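PDB 1O9R: agrobacterium tumefaciens DPS from Agrobacterium tumefaciens, which protects DNA from oxidative damage without binding it, oxidising Fe(2+) with hydrogen peroxide and storing the iron as a ferric mineral inside a hollow dodecamer. Local coordinates for residues M1-K5 with G77-L81; E24-V29 with V117-I121; L54-F58 with S150-L154. One frame throughout, in Å; residues are numbered along the deposited sequence.

Contact 1 (M1-K5 with G77-L81)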
loop_
_atom_site.group_PDB
_atom_site.type_symbol
_atom_site.label_atom_id
_atom_site.label_comp_id
_atom_site.label_asym_id
_atom_site.label_seq_id
_atom_site.Cartn_x
_atom_site.Cartn_y
_atom_site.Cartn_z
ATOM N N MET A 1 -22.075 -4.106 -39.348
ATOM C CA MET A 1 -22.394 -3.817 -37.909
ATOM C C MET A 1 -23.882 -3.999 -37.667
ATOM O O MET A 1 -24.635 -4.247 -38.615
ATOM C CB MET A 1 -21.939 -2.411 -37.538
ATOM C CG MET A 1 -20.421 -2.219 -37.500
ATOM S SD MET A 1 -20.026 -0.519 -37.048
ATOM C CE MET A 1 -20.072 0.314 -38.620
ATOM N N LYS A 2 -24.314 -3.911 -36.416
ATOM C CA LYS A 2 -25.713 -4.101 -36.071
ATOM C C LYS A 2 -25.975 -3.592 -34.653
ATOM O O LYS A 2 -25.047 -3.582 -33.859
ATOM C CB LYS A 2 -26.155 -5.559 -36.158
ATOM C CG LYS A 2 -25.825 -6.446 -34.969
ATOM C CD LYS A 2 -26.092 -7.901 -35.304
ATOM C CE LYS A 2 -26.204 -8.797 -34.088
ATOM N NZ LYS A 2 -25.875 -10.214 -34.467
ATOM N N THR A 3 -27.215 -3.225 -34.415
ATOM C CA THR A 3 -27.745 -2.706 -33.166
ATOM C C THR A 3 -28.026 -3.811 -32.155
ATOM O O THR A 3 -28.602 -4.863 -32.473
ATOM C CB THR A 3 -29.062 -1.967 -33.507
ATOM O OG1 THR A 3 -28.769 -0.789 -34.284
ATOM C CG2 THR A 3 -29.841 -1.515 -32.287
ATOM N N HIS A 4 -27.582 -3.627 -30.899
ATOM C CA HIS A 4 -27.828 -4.700 -29.920
ATOM C C HIS A 4 -28.965 -4.278 -29.005
ATOM O O HIS A 4 -29.131 -3.086 -28.706
ATOM C CB HIS A 4 -26.537 -4.967 -29.109
ATOM C CG HIS A 4 -25.455 -5.511 -30.019
ATOM N ND1 HIS A 4 -25.394 -6.857 -30.317
ATOM C CD2 HIS A 4 -24.447 -4.920 -30.669
ATOM C CE1 HIS A 4 -24.377 -7.069 -31.143
ATOM N NE2 HIS A 4 -23.791 -5.913 -31.363
ATOM N N LYS A 5 -29.804 -5.236 -28.641
ATOM C CA LYS A 5 -30.929 -4.967 -27.768
ATOM C C LYS A 5 -30.512 -4.720 -26.322
ATOM O O LYS A 5 -29.680 -5.428 -25.736
ATOM C CB LYS A 5 -31.890 -6.165 -27.821
ATOM C CG LYS A 5 -32.539 -6.226 -29.231
ATOM C CD LYS A 5 -33.449 -7.440 -29.264
ATOM C CE LYS A 5 -33.307 -8.348 -30.467
ATOM N NZ LYS A 5 -33.830 -9.725 -30.134
ATOM N N GLY A 77 -26.092 0.161 -27.147
ATOM C CA GLY A 77 -26.462 -0.791 -28.203
ATOM C C GLY A 77 -25.620 -0.594 -29.447
ATOM O O GLY A 77 -25.944 -1.250 -30.455
ATOM N N GLY A 78 -24.659 0.303 -29.480
ATOM C CA GLY A 78 -23.820 0.530 -30.664
ATOM C C GLY A 78 -22.572 -0.354 -30.646
ATOM O O GLY A 78 -22.336 -1.200 -29.789
ATOM N N THR A 79 -21.757 -0.053 -31.641
ATOM C CA THR A 79 -20.439 -0.682 -31.832
ATOM C C THR A 79 -19.374 0.384 -31.647
ATOM O O THR A 79 -19.336 1.406 -32.335
ATOM C CB THR A 79 -20.353 -1.265 -33.254
ATOM O OG1 THR A 79 -21.398 -2.246 -33.387
ATOM C CG2 THR A 79 -18.996 -1.933 -33.455
ATOM N N ALA A 80 -18.429 0.189 -30.668
ATOM C CA ALA A 80 -17.366 1.153 -30.494
ATOM C C ALA A 80 -16.350 0.980 -31.659
ATOM O O ALA A 80 -16.035 -0.161 -31.954
ATOM C CB ALA A 80 -16.674 0.933 -29.143
ATOM N N LEU A 81 -15.992 2.110 -32.204
ATOM C CA LEU A 81 -15.086 2.123 -33.362
ATOM C C LEU A 81 -13.772 2.822 -33.063
ATOM O O LEU A 81 -13.565 4.031 -33.106
ATOM C CB LEU A 81 -15.794 2.818 -34.552
ATOM C CG LEU A 81 -17.049 2.062 -35.042
ATOM C CD1 LEU A 81 -17.858 2.904 -36.034
ATOM C CD2 LEU A 81 -16.639 0.720 -35.637
#
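The carbonyl oxygen of Gly77 accepts a nearly straight hydrogen bond from the backbone of the N-terminal tail, His4 N to Gly77 O, at 2.9 Å. The amide lies in the carbonyl plane on a lone pair, and a weaker CA-H contact joins it, Thr3 CA lying 3.6 Å from Gly77 O. Gly77 is the C-prime residue of the Schellman motif that ends helix 48-75. Glycine suits the place twice over: phi is positive (95°), and without a side chain the residue leaves room for the carbonyl oxygen of His4.

Further along, a small apolar contact forms at the very first residue. With CG of Met1 beside the backbone N (chi1 -69°) and the next torsion fully extended, SD reaches Leu81 CD2 at 3.9 Å, the two side chains meeting tip to tip; the bend at chi3 turns only the terminal methyl. Met1 SD also lies 3.9 Å from Thr79 CB, the Met1 chain passing at a slant to that side chain. The hydroxyl of Thr79 serves another subunit instead: OG1 bonds to Tyr101 OH of a second subunit, whose ring also meets that of His4 edge to face. Lys2 NZ forms a salt bridge with Glu160 of a third subunit. A lysine-bearing tail tied down in this way is consistent with a Dps that does not bind DNA. The imidazole of His4 turns an edge to the glycine, with CD2 4.0 Å from Gly77 O.

Contact 2 (E24-V29 with V117-I121)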
loop_
_atom_site.group_PDB
_atom_site.type_symbol
_atom_site.label_atom_id
_atom_site.label_comp_id
_atom_site.label_asym_id
_atom_site.label_seq_id
_atom_site.Cartn_x
_atom_site.Cartn_y
_atom_site.Cartn_z
ATOM N N GLU A 24 -17.403 9.654 -32.857
ATOM C CA GLU A 24 -16.559 10.706 -33.447
ATOM C C GLU A 24 -15.500 11.198 -32.495
ATOM O O GLU A 24 -14.290 11.327 -32.790
ATOM C CB GLU A 24 -17.530 11.843 -33.850
ATOM C CG GLU A 24 -16.730 13.026 -34.433
ATOM C CD GLU A 24 -17.659 14.224 -34.624
ATOM O OE1 GLU A 24 -18.113 14.830 -33.656
ATOM O OE2 GLU A 24 -17.876 14.475 -35.819
ATOM N N SER A 25 -15.901 11.463 -31.236
ATOM C CA SER A 25 -14.946 11.878 -30.216
ATOM C C SER A 25 -13.907 10.791 -29.930
ATOM O O SER A 25 -12.734 11.159 -29.742
ATOM C CB SER A 25 -15.697 12.149 -28.901
ATOM O OG SER A 25 -16.514 13.316 -29.031
ATOM N N LEU A 26 -14.312 9.525 -29.910
ATOM C CA LEU A 26 -13.350 8.465 -29.604
ATOM C C LEU A 26 -12.185 8.482 -30.568
ATOM O O LEU A 26 -11.046 8.281 -30.181
ATOM C CB LEU A 26 -14.105 7.126 -29.680
ATOM C CG LEU A 26 -13.253 5.859 -29.441
ATOM C CD1 LEU A 26 -12.670 5.917 -28.027
ATOM C CD2 LEU A 26 -14.114 4.610 -29.631
ATOM N N ALA A 27 -12.484 8.715 -31.854
ATOM C CA ALA A 27 -11.384 8.645 -32.862
ATOM C C ALA A 27 -10.363 9.759 -32.610
ATOM O O ALA A 27 -9.145 9.502 -32.717
ATOM C CB ALA A 27 -11.973 8.832 -34.284
ATOM N N SER A 28 -10.804 10.971 -32.319
ATOM C CA SER A 28 -9.825 12.044 -32.051
ATOM C C SER A 28 -9.119 11.876 -30.733
ATOM O O SER A 28 -7.972 12.313 -30.598
ATOM C CB SER A 28 -10.512 13.410 -32.143
ATOM O OG SER A 28 -10.818 13.724 -33.512
ATOM N N VAL A 29 -9.778 11.270 -29.729
ATOM C CA VAL A 29 -9.109 11.042 -28.423
ATOM C C VAL A 29 -8.070 9.947 -28.602
ATOM O O VAL A 29 -6.944 10.089 -28.062
ATOM C CB VAL A 29 -10.187 10.577 -27.412
ATOM C CG1 VAL A 29 -9.536 9.980 -26.141
ATOM C CG2 VAL A 29 -11.120 11.745 -27.007
ATOM N N VAL A 117 -9.257 18.938 -29.450
ATOM C CA VAL A 117 -10.022 17.887 -28.757
ATOM C C VAL A 117 -10.743 18.453 -27.524
ATOM O O VAL A 117 -11.920 18.106 -27.318
ATOM C CB VAL A 117 -9.055 16.771 -28.329
ATOM C CG1 VAL A 117 -9.856 15.680 -27.561
ATOM C CG2 VAL A 117 -8.437 16.141 -29.587
ATOM N N ALA A 118 -10.163 19.371 -26.790
ATOM C CA ALA A 118 -10.865 19.997 -25.653
ATOM C C ALA A 118 -12.157 20.641 -26.207
ATOM O O ALA A 118 -13.178 20.565 -25.516
ATOM C CB ALA A 118 -9.951 21.006 -24.988
ATOM N N ASN A 119 -11.999 21.369 -27.323
ATOM C CA ASN A 119 -13.187 22.096 -27.797
ATOM C C ASN A 119 -14.205 21.192 -28.443
ATOM O O ASN A 119 -15.423 21.402 -28.287
ATOM C CB ASN A 119 -12.660 23.159 -28.804
ATOM C CG ASN A 119 -11.888 24.249 -28.099
ATOM O OD1 ASN A 119 -12.018 24.544 -26.907
ATOM N ND2 ASN A 119 -11.023 24.982 -28.816
ATOM N N MET A 120 -13.760 20.055 -29.004
ATOM C CA MET A 120 -14.715 19.083 -29.503
ATOM C C MET A 120 -15.519 18.482 -28.330
ATOM O O MET A 120 -16.749 18.268 -28.455
ATOM C CB MET A 120 -13.967 17.933 -30.162
ATOM C CG MET A 120 -14.621 16.619 -30.447
ATOM S SD MET A 120 -13.537 15.488 -31.393
ATOM C CE MET A 120 -12.472 16.806 -32.164
ATOM N N ILE A 121 -14.823 18.154 -27.244
ATOM C CA ILE A 121 -15.519 17.520 -26.105
ATOM C C ILE A 121 -16.380 18.543 -25.420
ATOM O O ILE A 121 -17.476 18.145 -24.952
ATOM C CB ILE A 121 -14.416 16.981 -25.160
ATOM C CG1 ILE A 121 -13.650 15.815 -25.810
ATOM C CG2 ILE A 121 -15.042 16.591 -23.829
ATOM C CD1 ILE A 121 -14.437 14.607 -26.251
#
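Met120 lays its flexible thioether against two serines of the opposite helix, SD resting 3.7 Å from Ser28 CB and 4.1 Å from Ser25 CA. The two segments belong to the ferritin-like four-helix bundle and run antiparallel at 164°, their axes 10.5 Å apart. Met120 bridges that gap: with CG anti to the backbone N (chi1 163°) and the next torsion extended, its chain runs across to the other helix. Serines suit the receiving side because they are small enough to admit the long side chain. The last torsion of Met120 is close to eclipsed (chi3 -24°), a strained value that leaves the exact place of its methyl somewhat doubtful.

The serine hydroxyls are buried but find partners in their own chain: Ser25 OG bonds to Ile21 O one helical turn earlier, and Ser28 OG to Lys92 N in the loop after helix 84-90. With its polar end thus engaged, Ser25 can accept a hydrocarbon neighbour, and Ile121 CD1 sits 3.7 Å from Ser25 OG. Phe140 of helix 134-156 packs against both of these residues. Toward Val29 apolar side chains take over. The beta-branched Val29 and Val117 cross at about a right angle, with Val29 CG2 4.2 Å from Val117 CG1.

Contact 3 (L54-F58 with S150-L154)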
loop_
_atom_site.group_PDB
_atom_site.type_symbol
_atom_site.label_atom_id
_atom_site.label_comp_id
_atom_site.label_asym_id
_atom_site.label_seq_id
_atom_site.Cartn_x
_atom_site.Cartn_y
_atom_site.Cartn_z
ATOM N N LEU A 54 5.246 14.485 -17.813
ATOM C CA LEU A 54 3.848 15.017 -17.786
ATOM C C LEU A 54 3.050 14.398 -18.891
ATOM O O LEU A 54 1.891 14.009 -18.751
ATOM C CB LEU A 54 3.941 16.516 -17.899
ATOM C CG LEU A 54 2.588 17.257 -18.008
ATOM C CD1 LEU A 54 1.753 17.057 -16.756
ATOM C CD2 LEU A 54 2.775 18.731 -18.348
ATOM N N LEU A 55 3.626 14.264 -20.079
ATOM C CA LEU A 55 2.919 13.686 -21.219
ATOM C C LEU A 55 2.504 12.252 -20.905
ATOM O O LEU A 55 1.473 11.802 -21.451
ATOM C CB LEU A 55 3.761 13.742 -22.496
ATOM C CG LEU A 55 4.013 15.185 -22.950
ATOM C CD1 LEU A 55 4.950 15.189 -24.174
ATOM C CD2 LEU A 55 2.678 15.857 -23.324
ATOM N N ASP A 56 3.220 11.481 -20.070
ATOM C CA ASP A 56 2.697 10.143 -19.747
ATOM C C ASP A 56 1.459 10.220 -18.865
ATOM O O ASP A 56 0.535 9.404 -19.011
ATOM C CB ASP A 56 3.843 9.416 -19.018
ATOM C CG ASP A 56 4.739 8.632 -19.925
ATOM O OD1 ASP A 56 5.759 8.105 -19.355
ATOM O OD2 ASP A 56 4.466 8.554 -21.127
ATOM N N THR A 57 1.395 11.221 -17.960
ATOM C CA THR A 57 0.172 11.375 -17.157
ATOM C C THR A 57 -0.995 11.717 -18.095
ATOM O O THR A 57 -2.113 11.189 -17.922
ATOM C CB THR A 57 0.325 12.501 -16.125
ATOM O OG1 THR A 57 1.423 12.121 -15.254
ATOM C CG2 THR A 57 -0.969 12.719 -15.361
ATOM N N PHE A 58 -0.784 12.559 -19.117
ATOM C CA PHE A 58 -1.874 12.893 -20.026
ATOM C C PHE A 58 -2.275 11.667 -20.802
ATOM O O PHE A 58 -3.489 11.458 -21.045
ATOM C CB PHE A 58 -1.373 13.944 -21.029
ATOM C CG PHE A 58 -1.164 15.316 -20.449
ATOM C CD1 PHE A 58 -0.697 16.267 -21.364
ATOM C CD2 PHE A 58 -1.462 15.647 -19.130
ATOM C CE1 PHE A 58 -0.463 17.557 -20.886
ATOM C CE2 PHE A 58 -1.251 16.958 -18.723
ATOM C CZ PHE A 58 -0.757 17.883 -19.599
ATOM N N SER A 150 -5.322 19.908 -18.903
ATOM C CA SER A 150 -4.103 19.522 -19.652
ATOM C C SER A 150 -3.706 20.587 -20.668
ATOM O O SER A 150 -2.532 20.928 -20.838
ATOM C CB SER A 150 -4.295 18.181 -20.329
ATOM O OG SER A 150 -4.631 17.152 -19.414
ATOM N N LEU A 151 -4.720 21.211 -21.301
ATOM C CA LEU A 151 -4.434 22.288 -22.251
ATOM C C LEU A 151 -3.783 23.453 -21.543
ATOM O O LEU A 151 -2.790 24.013 -22.058
ATOM C CB LEU A 151 -5.796 22.692 -22.902
ATOM C CG LEU A 151 -5.654 23.921 -23.862
ATOM C CD1 LEU A 151 -4.764 23.613 -25.055
ATOM C CD2 LEU A 151 -7.055 24.366 -24.272
ATOM N N TRP A 152 -4.296 23.821 -20.369
ATOM C CA TRP A 152 -3.675 24.906 -19.594
ATOM C C TRP A 152 -2.262 24.489 -19.201
ATOM O O TRP A 152 -1.350 25.313 -19.372
ATOM C CB TRP A 152 -4.522 25.189 -18.354
ATOM C CG TRP A 152 -3.798 25.833 -17.221
ATOM C CD1 TRP A 152 -2.985 26.959 -17.308
ATOM C CD2 TRP A 152 -3.746 25.435 -15.877
ATOM N NE1 TRP A 152 -2.436 27.261 -16.068
ATOM C CE2 TRP A 152 -2.915 26.348 -15.169
ATOM C CE3 TRP A 152 -4.363 24.386 -15.166
ATOM C CZ2 TRP A 152 -2.646 26.227 -13.813
ATOM C CZ3 TRP A 152 -4.104 24.301 -13.806
ATOM C CH2 TRP A 152 -3.242 25.210 -13.134
ATOM N N PHE A 153 -2.033 23.284 -18.750
ATOM C CA PHE A 153 -0.635 22.906 -18.410
ATOM C C PHE A 153 0.287 23.062 -19.609
ATOM O O PHE A 153 1.428 23.574 -19.427
ATOM C CB PHE A 153 -0.620 21.441 -17.939
ATOM C CG PHE A 153 -0.940 21.228 -16.485
ATOM C CD1 PHE A 153 -0.802 19.937 -15.969
ATOM C CD2 PHE A 153 -1.424 22.172 -15.619
ATOM C CE1 PHE A 153 -0.990 19.640 -14.619
ATOM C CE2 PHE A 153 -1.646 21.932 -14.279
ATOM C CZ PHE A 153 -1.446 20.663 -13.773
ATOM N N LEU A 154 -0.136 22.685 -20.801
ATOM C CA LEU A 154 0.694 22.891 -21.993
ATOM C C LEU A 154 0.926 24.368 -22.296
ATOM O O LEU A 154 2.063 24.834 -22.460
ATOM C CB LEU A 154 0.067 22.212 -23.216
ATOM C CG LEU A 154 0.006 20.670 -23.127
ATOM C CD1 LEU A 154 -0.912 20.128 -24.208
ATOM C CD2 LEU A 154 1.443 20.100 -23.288
HETATM O O HOH W 1 -4.419 14.744 -20.817
#
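Ser150 lies over one face of the Phe58 ring in a CH-pi contact, CB 3.7 Å from the ring centroid and only 15° off the normal. A serine is slim enough to fit this close, and its OG also sits above the face, 3.5 Å from Phe58 CE2.

Two apolar side chains meet the ring at its edge. Phe58 CZ touches Phe153 CB at 3.9 Å, and Phe58 CE1 touches Leu154 CG at the same distance. Beyond it, Leu54 CD1 reaches Phe153 CD1 (3.9 Å), the two side chains crossing obliquely.

Polar links are few. Ser150 OG bonds to Asp146 O one turn back and accepts a hydrogen bond from a water 2.8 Å away; the same water donates a weak one to Phe58 O, bridging the two helices.

Helices 48-75 and 134-156 are antiparallel neighbours in the ferritin-like bundle. Both leucines also pack on helix 103-130, Leu154 on Leu107 and Ile111, Leu55 on Leu110. Leu55 also touches His40, an iron ligand on helix 12-42, while Phe153 meets Phe48 and His52 at the start of helix 48-75 of a neighbouring subunit.

Overall arrangement
The six segments come in the order 1-5, 24-29, 54-58, 77-81, 117-121 and 150-154, so every pair of contacts crosses along the chain. Contacts 2 and 3 lie within the four-helix bundle, their centres about 16 Å apart, and pair its four long helices two by two: 12-42 with 103-130, and 48-75 with 134-156. Contact 1 joins the N-terminal tail to the loop after helix 48-75. Its centre is about 33 Å from that of contact 3, on the opposite side of the chain's centre. It still touches contact 2, where Leu81 O meets Leu26 CD2 at 3.6 Å. Residues in all three contacts also meet neighbouring subunits of the dodecamer, those of contacts 1 and 3 most extensively.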